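Local coordinates for protein DNA-dependent metalloprotease WSS1 homolog 2 (Schizosaccharomyces pombe, PDB 5JIG) that probably cleaves DNA-bound proteins as a metal-dependent endopeptidase, helping to repair DNA-protein crosslinks through its WLM protease domain, at residues L63-L77 with V91-V103. Numbering follows the deposited sequence.
With NI (nickel (II) ion), chain B.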
ATOM      1  N   LEU A  63       5.023   8.562   5.744  1.00 10.04           N
ATOM      2  CA  LEU A  63       5.012   7.125   5.799  1.00 10.50           C
ATOM      3  C   LEU A  63       4.661   6.430   4.500  1.00  7.15           C
ATOM      4  O   LEU A  63       4.801   5.210   4.405  1.00  7.48           O
ATOM      5  CB  LEU A  63       4.192   6.593   6.927  1.00 14.71           C
ATOM      6  CG  LEU A  63       4.748   7.058   8.291  1.00 16.26           C
ATOM      7  CD1 LEU A  63       3.818   6.626   9.343  1.00 21.24           C
ATOM      8  CD2 LEU A  63       6.134   6.548   8.625  1.00 19.49           C
ATOM      9  N   GLY A  64       4.229   7.192   3.515  1.00  6.61           N
ATOM     10  CA  GLY A  64       3.932   6.651   2.213  1.00  6.60           C
ATOM     11  C   GLY A  64       3.967   7.762   1.185  1.00  6.01           C
ATOM     12  O   GLY A  64       4.003   8.933   1.540  1.00  7.32           O
ATOM     13  N   LEU A  65       3.977   7.353  -0.077  1.00  5.65           N
ATOM     14  CA  LEU A  65       3.993   8.253  -1.225  1.00  5.97           C
ATOM     15  C   LEU A  65       3.162   7.645  -2.344  1.00  5.02           C
ATOM     16  O   LEU A  65       3.160   6.450  -2.530  1.00  5.75           O
ATOM     17  CB  LEU A  65       5.436   8.402  -1.782  1.00  7.54           C
ATOM     18  CG  LEU A  65       6.413   9.008  -0.868  1.00  9.08           C
ATOM     19  CD1 LEU A  65       7.875   8.761  -1.350  1.00  9.91           C
ATOM     20  CD2 LEU A  65       6.142  10.481  -0.709  1.00 11.17           C
ATOM     21  N   ASN A  66       2.512   8.517  -3.125  1.00  5.56           N
ATOM     22  CA  ASN A  66       1.887   8.112  -4.360  1.00  5.44           C
ATOM     23  C   ASN A  66       2.386   9.046  -5.457  1.00  5.17           C
ATOM     24  O   ASN A  66       2.079  10.236  -5.442  1.00  6.62           O
ATOM     25  CB  ASN A  66       0.380   8.188  -4.272  1.00  5.94           C
ATOM     26  CG  ASN A  66      -0.289   7.750  -5.560  1.00  5.89           C
ATOM     27  OD1 ASN A  66       0.231   8.065  -6.635  1.00  8.00           O
ATOM     28  ND2 ASN A  66      -1.377   7.005  -5.487  1.00  6.22           N
ATOM     29  N   HIS A  67       3.204   8.513  -6.347  1.00  5.08           N
ATOM     30  CA  HIS A  67       3.745   9.284  -7.460  1.00  5.51           C
ATOM     31  C   HIS A  67       2.859   9.122  -8.701  1.00  4.96           C
ATOM     32  O   HIS A  67       2.613   8.015  -9.168  1.00  5.82           O
ATOM     33  CB  HIS A  67       5.159   8.872  -7.790  1.00  6.26           C
ATOM     34  CG  HIS A  67       6.078   8.877  -6.634  1.00  6.29           C
ATOM     35  ND1 HIS A  67       6.334  10.013  -5.894  1.00  7.57           N
ATOM     36  CD2 HIS A  67       6.823   7.894  -6.125  1.00  7.20           C
ATOM     37  CE1 HIS A  67       7.218   9.682  -4.968  1.00  7.45           C
ATOM     38  NE2 HIS A  67       7.533   8.409  -5.084  1.00  7.83           N
ATOM     39  N   ASN A  68       2.448  10.263  -9.248  1.00  5.37           N
ATOM     40  CA  ASN A  68       1.729  10.320 -10.518  1.00  6.11           C
ATOM     41  C   ASN A  68       0.502   9.430 -10.558  1.00  6.90           C
ATOM     42  O   ASN A  68       0.280   8.657 -11.493  1.00  8.32           O
ATOM     43  CB  ASN A  68       2.688  10.027 -11.683  1.00  7.10           C
ATOM     44  CG  ASN A  68       3.924  10.904 -11.698  1.00  6.89           C
ATOM     45  OD1 ASN A  68       3.792  12.196 -11.606  1.00  8.99           O
ATOM     46  ND2 ASN A  68       5.078  10.354 -11.783  1.00  7.15           N
ATOM     47  N   GLN A  69      -0.323   9.566  -9.533  1.00  7.01           N
ATOM     48  CA  GLN A  69      -1.645   8.911  -9.498  1.00  8.25           C
ATOM     49  C   GLN A  69      -1.535   7.426  -9.744  1.00  7.98           C
ATOM     50  O   GLN A  69      -2.244   6.846 -10.562  1.00 10.96           O
ATOM     51  CB  GLN A  69      -2.639   9.546 -10.472  1.00 10.69           C
ATOM     52  CG  GLN A  69      -2.962  10.973 -10.129  1.00 13.43           C
ATOM     53  CD  GLN A  69      -3.847  11.677 -11.079  1.00 15.71           C
ATOM     54  OE1 GLN A  69      -4.764  12.292 -10.601  1.00 21.83           O
ATOM     55  NE2 GLN A  69      -3.497  11.818 -12.298  1.00 13.57           N
ATOM     56  N   GLY A  70      -0.641   6.825  -8.983  1.00  6.80           N
ATOM     57  CA  GLY A  70      -0.551   5.405  -8.992  1.00  7.81           C
ATOM     58  C   GLY A  70       0.455   4.788  -9.948  1.00  7.37           C
ATOM     59  O   GLY A  70       0.438   3.603 -10.134  1.00  8.69           O
ATOM     60  N   ALA A  71       1.341   5.597 -10.524  1.00  5.91           N
ATOM     61  CA  ALA A  71       2.451   5.018 -11.268  1.00  5.92           C
ATOM     62  C   ALA A  71       3.383   4.260 -10.337  1.00  5.61           C
ATOM     63  O   ALA A  71       3.977   3.256 -10.715  1.00  6.61           O
ATOM     64  CB  ALA A  71       3.253   6.111 -11.954  1.00  6.66           C
ATOM     65  N   HIS A  72       3.514   4.729  -9.118  1.00  5.47           N
ATOM     66  CA  HIS A  72       4.445   4.170  -8.139  1.00  5.20           C
ATOM     67  C   HIS A  72       3.974   4.583  -6.748  1.00  4.78           C
ATOM     68  O   HIS A  72       3.807   5.763  -6.497  1.00  5.94           O
ATOM     69  CB  HIS A  72       5.857   4.715  -8.436  1.00  5.70           C
ATOM     70  CG  HIS A  72       6.924   4.252  -7.507  1.00  5.92           C
ATOM     71  ND1 HIS A  72       8.186   4.808  -7.491  1.00  7.24           N
ATOM     72  CD2 HIS A  72       7.002   3.246  -6.585  1.00  6.48           C
ATOM     73  CE1 HIS A  72       8.936   4.143  -6.613  1.00  7.23           C
ATOM     74  NE2 HIS A  72       8.247   3.180  -6.055  1.00  7.88           N
ATOM     75  N   ILE A  73       3.763   3.581  -5.885  1.00  4.56           N
ATOM     76  CA  ILE A  73       3.467   3.840  -4.479  1.00  4.44           C
ATOM     77  C   ILE A  73       4.662   3.355  -3.651  1.00  4.60           C
ATOM     78  O   ILE A  73       5.221   2.283  -3.936  1.00  4.88           O
ATOM     79  CB  ILE A  73       2.137   3.176  -4.066  1.00  4.86           C
ATOM     80  CG1 ILE A  73       0.994   3.927  -4.728  1.00  5.20           C
ATOM     81  CG2 ILE A  73       1.989   3.119  -2.554  1.00  5.46           C
ATOM     82  CD1 ILE A  73      -0.380   3.283  -4.558  1.00  6.11           C
ATOM     83  N   GLU A  74       5.031   4.154  -2.659  1.00  4.67           N
ATOM     84  CA  GLU A  74       6.090   3.797  -1.727  1.00  4.96           C
ATOM     85  C   GLU A  74       5.510   3.740  -0.312  1.00  5.34           C
ATOM     86  O   GLU A  74       4.597   4.504   0.037  1.00  6.32           O
ATOM     87  CB  GLU A  74       7.263   4.730  -1.715  1.00  6.67           C
ATOM     88  CG  GLU A  74       7.767   5.136  -3.070  1.00  7.37           C
ATOM     89  CD  GLU A  74       9.101   5.812  -3.038  1.00  8.03           C
ATOM     90  OE1 GLU A  74       9.922   5.488  -2.152  1.00  9.66           O
ATOM     91  OE2 GLU A  74       9.323   6.674  -3.929  1.00  9.90           O
ATOM     92  N   LEU A  75       6.044   2.824   0.503  1.00  5.14           N
ATOM     93  CA  LEU A  75       5.594   2.654   1.891  1.00  5.68           C
ATOM     94  C   LEU A  75       6.815   2.531   2.784  1.00  6.18           C
ATOM     95  O   LEU A  75       7.712   1.725   2.532  1.00  6.92           O
ATOM     96  CB  LEU A  75       4.801   1.353   2.056  1.00  5.83           C
ATOM     97  CG  LEU A  75       3.520   1.255   1.240  1.00  5.94           C
ATOM     98  CD1 LEU A  75       3.005  -0.152   1.352  1.00  6.28           C
ATOM     99  CD2 LEU A  75       2.464   2.273   1.673  1.00  7.54           C
ATOM    100  N   ARG A  76       6.833   3.291   3.896  1.00  6.42           N
ATOM    101  CA  ARG A  76       7.874   3.117   4.885  1.00  6.86           C
ATOM    102  C   ARG A  76       7.542   1.853   5.683  1.00  7.34           C
ATOM    103  O   ARG A  76       6.469   1.776   6.305  1.00  9.92           O
ATOM    104  CB  ARG A  76       8.014   4.340   5.781  1.00  9.36           C
ATOM    105  CG  ARG A  76       9.178   4.229   6.733  1.00 12.97           C
ATOM    106  CD  ARG A  76       9.089   5.119   7.921  1.00 19.49           C
ATOM    107  NE  ARG A  76       9.016   6.498   7.510  1.00 22.69           N
ATOM    108  CZ  ARG A  76       9.900   7.442   7.730  1.00 26.31           C
ATOM    109  NH1 ARG A  76       9.676   8.602   7.161  1.00 29.15           N
ATOM    110  NH2 ARG A  76      10.924   7.246   8.590  1.00 31.91           N
ATOM    111  N   LEU A  77       8.377   0.830   5.573  1.00  6.42           N
ATOM    112  CA  LEU A  77       8.148  -0.435   6.269  1.00  6.53           C
ATOM    113  C   LEU A  77       8.878  -0.470   7.599  1.00  7.23           C
ATOM    114  O   LEU A  77       8.469  -1.240   8.489  1.00  8.55           O
ATOM    115  CB  LEU A  77       8.619  -1.580   5.408  1.00  6.67           C
ATOM    116  CG  LEU A  77       7.943  -1.699   4.049  1.00  6.70           C
ATOM    117  CD1 LEU A  77       8.565  -2.899   3.307  1.00  7.34           C
ATOM    118  CD2 LEU A  77       6.423  -1.853   4.159  1.00  7.61           C
ATOM    119  N   VAL A  91       0.628  -0.031   8.425  1.00  5.59           N
ATOM    120  CA  VAL A  91       1.114   0.057   7.038  1.00  5.36           C
ATOM    121  C   VAL A  91       0.036  -0.221   6.032  1.00  5.07           C
ATOM    122  O   VAL A  91      -0.061   0.478   5.005  1.00  5.21           O
ATOM    123  CB  VAL A  91       2.356  -0.842   6.862  1.00  5.80           C
ATOM    124  CG1 VAL A  91       2.783  -0.877   5.384  1.00  6.90           C
ATOM    125  CG2 VAL A  91       3.502  -0.337   7.741  1.00  6.71           C
ATOM    126  N   LYS A  92      -0.821  -1.202   6.285  1.00  4.94           N
ATOM    127  CA  LYS A  92      -1.951  -1.447   5.393  1.00  5.18           C
ATOM    128  C   LYS A  92      -2.817  -0.200   5.249  1.00  4.71           C
ATOM    129  O   LYS A  92      -3.261   0.126   4.149  1.00  5.17           O
ATOM    130  CB  LYS A  92      -2.748  -2.662   5.872  1.00  5.80           C
ATOM    131  CG  LYS A  92      -4.003  -2.924   5.051  1.00  6.10           C
ATOM    132  CD  LYS A  92      -4.712  -4.184   5.445  1.00  7.54           C
ATOM    133  CE  LYS A  92      -6.050  -4.325   4.790  1.00  8.15           C
ATOM    134  NZ  LYS A  92      -6.679  -5.633   4.968  1.00 10.45           N
ATOM    135  N   SER A  93      -3.092   0.469   6.349  1.00  5.20           N
ATOM    136  CA  SER A  93      -3.895   1.675   6.279  1.00  5.38           C
ATOM    137  C   SER A  93      -3.184   2.793   5.533  1.00  5.04           C
ATOM    138  O   SER A  93      -3.821   3.529   4.771  1.00  5.69           O
ATOM    139  CB  SER A  93      -4.263   2.136   7.695  1.00  5.65           C
ATOM    140  OG  SER A  93      -5.107   3.267   7.636  1.00  6.96           O
ATOM    141  N   THR A  94      -1.878   2.939   5.697  1.00  4.88           N
ATOM    142  CA  THR A  94      -1.109   3.860   4.878  1.00  5.09           C
ATOM    143  C   THR A  94      -1.209   3.503   3.390  1.00  4.70           C
ATOM    144  O   THR A  94      -1.385   4.381   2.548  1.00  4.96           O
ATOM    145  CB  THR A  94       0.337   3.954   5.334  1.00  5.65           C
ATOM    146  OG1 THR A  94       0.369   4.471   6.660  1.00  8.29           O
ATOM    147  CG2 THR A  94       1.199   4.785   4.406  1.00  6.58           C
ATOM    148  N   LEU A  95      -1.166   2.230   3.063  1.00  4.61           N
ATOM    149  CA  LEU A  95      -1.333   1.820   1.656  1.00  4.68           C
ATOM    150  C   LEU A  95      -2.690   2.237   1.125  1.00  4.57           C
ATOM    151  O   LEU A  95      -2.812   2.710  -0.008  1.00  5.14           O
ATOM    152  CB  LEU A  95      -1.088   0.331   1.495  1.00  4.78           C
ATOM    153  CG  LEU A  95      -1.273  -0.216   0.067  1.00  5.38           C
ATOM    154  CD1 LEU A  95      -0.450   0.535  -0.968  1.00  5.55           C
ATOM    155  CD2 LEU A  95      -0.953  -1.703   0.051  1.00  5.35           C
ATOM    156  N   ILE A  96      -3.759   2.055   1.925  1.00  4.80           N
ATOM    157  CA  ILE A  96      -5.085   2.500   1.490  1.00  5.16           C
ATOM    158  C   ILE A  96      -5.117   4.003   1.283  1.00  4.95           C
ATOM    159  O   ILE A  96      -5.727   4.471   0.319  1.00  5.36           O
ATOM    160  CB  ILE A  96      -6.170   1.966   2.460  1.00  5.58           C
ATOM    161  CG1 ILE A  96      -6.169   0.439   2.447  1.00  5.91           C
ATOM    162  CG2 ILE A  96      -7.503   2.558   2.114  1.00  6.62           C
ATOM    163  CD1 ILE A  96      -7.099  -0.229   3.427  1.00  8.75           C
ATOM    164  N   HIS A  97      -4.464   4.764   2.164  1.00  5.13           N
ATOM    165  CA  HIS A  97      -4.327   6.189   1.979  1.00  5.22           C
ATOM    166  C   HIS A  97      -3.669   6.476   0.623  1.00  4.90           C
ATOM    167  O   HIS A  97      -4.185   7.296  -0.172  1.00  5.29           O
ATOM    168  CB  HIS A  97      -3.507   6.761   3.151  1.00  5.65           C
ATOM    169  CG  HIS A  97      -3.202   8.207   3.020  1.00  6.09           C
ATOM    170  ND1 HIS A  97      -3.625   9.137   3.948  1.00  7.15           N
ATOM    171  CD2 HIS A  97      -2.493   8.921   2.114  1.00  6.77           C
ATOM    172  CE1 HIS A  97      -3.159  10.322   3.585  1.00  7.64           C
ATOM    173  NE2 HIS A  97      -2.485  10.246   2.466  1.00  7.21           N
ATOM    174  N   GLU A  98      -2.537   5.841   0.344  1.00  4.87           N
ATOM    175  CA  GLU A  98      -1.872   6.090  -0.924  1.00  4.66           C
ATOM    176  C   GLU A  98      -2.739   5.691  -2.119  1.00  4.86           C
ATOM    177  O   GLU A  98      -2.764   6.432  -3.120  1.00  5.52           O
ATOM    178  CB  GLU A  98      -0.503   5.446  -1.012  1.00  5.11           C
ATOM    179  CG  GLU A  98       0.461   5.753   0.137  1.00  5.93           C
ATOM    180  CD  GLU A  98       0.578   7.111   0.580  1.00  7.06           C
ATOM    181  OE1 GLU A  98       0.271   8.035  -0.189  1.00  8.08           O
ATOM    182  OE2 GLU A  98       1.027   7.260   1.756  1.00  9.11           O
ATOM    183  N   LEU A  99      -3.438   4.596  -2.050  1.00  4.71           N
ATOM    184  CA  LEU A  99      -4.329   4.221  -3.146  1.00  5.36           C
ATOM    185  C   LEU A  99      -5.417   5.265  -3.377  1.00  5.30           C
ATOM    186  O   LEU A  99      -5.815   5.511  -4.515  1.00  5.94           O
ATOM    187  CB  LEU A  99      -4.949   2.861  -2.881  1.00  5.41           C
ATOM    188  CG  LEU A  99      -3.988   1.668  -3.041  1.00  5.59           C
ATOM    189  CD1 LEU A  99      -4.629   0.423  -2.482  1.00  6.33           C
ATOM    190  CD2 LEU A  99      -3.605   1.435  -4.505  1.00  6.26           C
ATOM    191  N   THR A 100      -5.921   5.878  -2.293  1.00  5.52           N
ATOM    192  CA  THR A 100      -6.930   6.906  -2.410  1.00  5.70           C
ATOM    193  C   THR A 100      -6.440   8.065  -3.256  1.00  6.07           C
ATOM    194  O   THR A 100      -7.196   8.710  -3.992  1.00  7.08           O
ATOM    195  CB  THR A 100      -7.359   7.370  -0.990  1.00  6.39           C
ATOM    196  OG1 THR A 100      -7.819   6.281  -0.223  1.00  7.00           O
ATOM    197  CG2 THR A 100      -8.516   8.337  -1.064  1.00  7.69           C
ATOM    198  N   HIS A 101      -5.138   8.369  -3.188  1.00  5.99           N
ATOM    199  CA  HIS A 101      -4.500   9.379  -3.998  1.00  7.11           C
ATOM    200  C   HIS A 101      -4.442   9.015  -5.496  1.00  7.19           C
ATOM    201  O   HIS A 101      -4.085   9.869  -6.314  1.00  8.60           O
ATOM    202  CB  HIS A 101      -3.092   9.698  -3.531  1.00  6.67           C
ATOM    203  CG  HIS A 101      -3.013  10.521  -2.266  1.00  6.76           C
ATOM    204  ND1 HIS A 101      -3.591  11.759  -2.140  1.00  7.91           N
ATOM    205  CD2 HIS A 101      -2.281  10.329  -1.147  1.00  7.02           C
ATOM    206  CE1 HIS A 101      -3.238  12.253  -0.962  1.00  7.81           C
ATOM    207  NE2 HIS A 101      -2.429  11.433  -0.333  1.00  7.37           N
ATOM    208  N   ASN A 102      -4.835   7.812  -5.891  1.00  6.59           N
ATOM    209  CA  ASN A 102      -5.057   7.545  -7.314  1.00  8.00           C
ATOM    210  C   ASN A 102      -6.156   8.430  -7.861  1.00  8.54           C
ATOM    211  O   ASN A 102      -6.166   8.701  -9.073  1.00 11.38           O
ATOM    212  CB  ASN A 102      -5.393   6.108  -7.570  1.00  7.35           C
ATOM    213  CG  ASN A 102      -4.220   5.156  -7.391  1.00  7.81           C
ATOM    214  OD1 ASN A 102      -3.076   5.571  -7.246  1.00 10.04           O
ATOM    215  ND2 ASN A 102      -4.485   3.862  -7.424  1.00  9.53           N
ATOM    216  N   VAL A 103      -7.110   8.852  -7.003  1.00  8.71           N
ATOM    217  CA  VAL A 103      -8.285   9.614  -7.392  1.00 10.47           C
ATOM    218  C   VAL A 103      -8.204  11.013  -6.872  1.00 11.03           C
ATOM    219  O   VAL A 103      -8.529  11.963  -7.599  1.00 16.47           O
ATOM    220  CB  VAL A 103      -9.577   8.888  -6.871  1.00 11.87           C
ATOM    221  CG1 VAL A 103     -10.869   9.628  -7.240  1.00 14.75           C
ATOM    222  CG2 VAL A 103      -9.620   7.458  -7.373  1.00 14.34           C
TER
HETATM  223 NI    NI B 201      -1.438  11.725   1.465  1.00  8.23          NI
HETATM  224  O   HOH W   1      -7.009   9.722 -11.273  1.00 33.74           O
HETATM  225  O   HOH W   2      -0.070  13.102   0.576  1.00 13.65           O
HETATM  226  O   HOH W   3      -0.118  11.900   3.183  1.00 12.46           O
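Through its side-chain amide, N66 ties strand 64-67 to E98 of helix 88-100 and to N102. With CG anti to the backbone N (chi1 -179°), ND2 reaches the helix and gives one hydrogen to E98 O (2.8 Å, nearly straight at 169°) and the other to OD1 of N102 (2.8 Å). Both acceptors lie in the plane of the N66 amide, which stands almost perpendicular to that of N102, while OD1 of N66 accepts from G70 N on a lone pair. An aspartate here, lacking the amide hydrogens, would probably leave E98 O and N102 OD1 without this donor and set a carboxylate against them. The helix carries the HExxH motif of zinc metalloproteases: H97 and H101 bind nickel here, with H107 as third histidine ligand, and E98 is the predicted active-site residue. E98 bends at chi2 (-45°) to lay its carboxylate against the edge strand, OE2 3.0 Å from G64 CA; a side chain on G64 would clash there. Apolar packing joins strand 72-76 to the helix. I73 sets CG2 on L95 and E98 and CD1 on L99 CD2 (3.7 Å), its two branches spanning about one helical turn, while L75 lays CD2 against L95 CA and L77 meets V91 beside helix 17-29.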